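Local coordinates for aldehyde reductase YahK (Escherichia coli, PDB 1UUF), which reduces a wide range of aldehydes to their alcohols as a zinc-dependent enzyme with a strong preference for NADPH over NADH, at residues D272-T275 against T276-K279. Residues are numbered along the deposited sequence; the frame is centred on the assembly and turned at random.
Sequences DDFT and TLLK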
loop_
_atom_site.group_PDB
_atom_site.type_symbol
_atom_site.label_atom_id
_atom_site.label_comp_id
_atom_site.label_asym_id
_atom_site.label_seq_id
_atom_site.Cartn_x
_atom_site.Cartn_y
_atom_site.Cartn_z
ATOM N N ASP A 272 11.338 -7.204 -0.480
ATOM C CA ASP A 272 11.188 -7.447 -1.908
ATOM C C ASP A 272 10.737 -8.885 -2.123
ATOM O O ASP A 272 9.843 -9.150 -2.924
ATOM C CB ASP A 272 12.516 -7.210 -2.633
ATOM C CG ASP A 272 12.994 -5.778 -2.516
ATOM O OD1 ASP A 272 12.233 -4.869 -2.904
ATOM O OD2 ASP A 272 14.128 -5.559 -2.038
ATOM N N ASP A 273 11.356 -9.809 -1.392
ATOM C CA ASP A 273 11.015 -11.221 -1.509
ATOM C C ASP A 273 9.554 -11.459 -1.158
ATOM O O ASP A 273 8.868 -12.234 -1.824
ATOM C CB ASP A 273 11.901 -12.074 -0.593
ATOM C CG ASP A 273 13.359 -12.054 -1.004
ATOM O OD1 ASP A 273 13.637 -12.110 -2.221
ATOM O OD2 ASP A 273 14.228 -11.996 -0.107
ATOM N N PHE A 274 9.073 -10.791 -0.114
ATOM C CA PHE A 274 7.684 -10.957 0.295
ATOM C C PHE A 274 6.691 -10.311 -0.664
ATOM O O PHE A 274 5.607 -10.843 -0.891
ATOM C CB PHE A 274 7.473 -10.403 1.706
ATOM C CG PHE A 274 8.122 -11.229 2.773
ATOM C CD1 PHE A 274 9.319 -10.827 3.352
ATOM C CD2 PHE A 274 7.551 -12.434 3.177
ATOM C CE1 PHE A 274 9.943 -11.613 4.321
ATOM C CE2 PHE A 274 8.169 -13.229 4.145
ATOM C CZ PHE A 274 9.362 -12.818 4.714
ATOM N N THR A 275 7.052 -9.163 -1.223
ATOM C CA THR A 275 6.160 -8.487 -2.156
ATOM C C THR A 275 5.861 -9.389 -3.353
ATOM O O THR A 275 4.732 -9.435 -3.840
ATOM C CB THR A 275 6.775 -7.160 -2.639
ATOM O OG1 THR A 275 6.929 -6.281 -1.515
ATOM C CG2 THR A 275 5.873 -6.492 -3.669
ATOM N N THR A 276 6.864 -10.132 -3.810
ATOM C CA THR A 276 6.662 -11.015 -4.953
ATOM C C THR A 276 5.778 -12.213 -4.621
ATOM O O THR A 276 5.339 -12.924 -5.523
ATOM C CB THR A 276 8.001 -11.532 -5.516
ATOM O OG1 THR A 276 8.648 -12.357 -4.541
ATOM C CG2 THR A 276 8.906 -10.370 -5.868
ATOM N N LEU A 277 5.511 -12.432 -3.334
ATOM C CA LEU A 277 4.661 -13.547 -2.908
ATOM C C LEU A 277 3.182 -13.151 -2.909
ATOM O O LEU A 277 2.303 -13.993 -2.718
ATOM C CB LEU A 277 5.043 -14.009 -1.499
ATOM C CG LEU A 277 6.508 -14.348 -1.223
ATOM C CD1 LEU A 277 6.623 -14.917 0.186
ATOM C CD2 LEU A 277 7.022 -15.347 -2.248
ATOM N N LEU A 278 2.911 -11.866 -3.117
ATOM C CA LEU A 278 1.539 -11.359 -3.133
ATOM C C LEU A 278 0.839 -11.525 -4.476
ATOM O O LEU A 278 1.447 -11.346 -5.524
ATOM C CB LEU A 278 1.525 -9.872 -2.783
ATOM C CG LEU A 278 1.978 -9.440 -1.393
ATOM C CD1 LEU A 278 2.087 -7.917 -1.361
ATOM C CD2 LEU A 278 0.987 -9.937 -0.352
ATOM N N LYS A 279 -0.450 -11.851 -4.431
ATOM C CA LYS A 279 -1.243 -11.986 -5.651
ATOM C C LYS A 279 -1.504 -10.573 -6.149
ATOM O O LYS A 279 -1.188 -9.597 -5.468
ATOM C CB LYS A 279 -2.593 -12.635 -5.351
ATOM C CG LYS A 279 -2.522 -14.075 -4.883
ATOM C CD LYS A 279 -3.855 -14.520 -4.302
ATOM C CE LYS A 279 -4.988 -14.395 -5.314
ATOM N NZ LYS A 279 -6.278 -14.862 -4.730
#
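Thr276 turns its hydroxyl back onto the last turn of helix 271-275, where OG1 donates to the carbonyl O of Asp273 at 2.7 Å. The hydroxyl reaches it because OG1 sits between its own backbone N and carbonyl carbon (chi1 65°), approaching from above the carbonyl plane. Threonine suits this place: while OG1 serves that carbonyl, CG2 packs 3.3 Å from Asp272 O, the acceptor of the residue's own amide. That amide bond, Thr276 N to Asp272 O at 3.3 Å, is the last i-to-i+4 link of this stretch. The spacing then shortens to i-to-i+3: Leu277 N binds Phe274 O at 2.9 Å, and Leu278 N closes a type I beta turn on Thr275 O at 3.1 Å, leading from helix to strand in the Rossmann-type nucleotide-binding domain.

Leu277 has CG anti to its carbonyl carbon (chi1 -53°), which sets CG 3.2 Å from Asp273 O and brings CD1 to 4.0 Å from CD2 of Phe274, approaching the ring obliquely. The ring also meets Phe224 edge-to-face, and Met251 touches both Phe274 and Leu277. Leu278 rests CB 3.4 Å from Thr275 O and packs on Ile261 and Met284. All three are buried, so an aromatic ring and branched aliphatic chains suit these apolar neighbours. The polar ends of the helix residues have partners of their own: Thr275 OG1 bonds Leu271 O, and Asp272 OD1 bonds the amide of Glu298.

A valine in place of Thr276 would carry no hydroxyl, and Asp273 O, already beside CG of Leu277, would probably lose the side-chain bond tying the turn back to the helix. Thus the final helical carbonyls are met by one hydroxyl and the turn amides, while Phe274 and the leucines bury the apolar side.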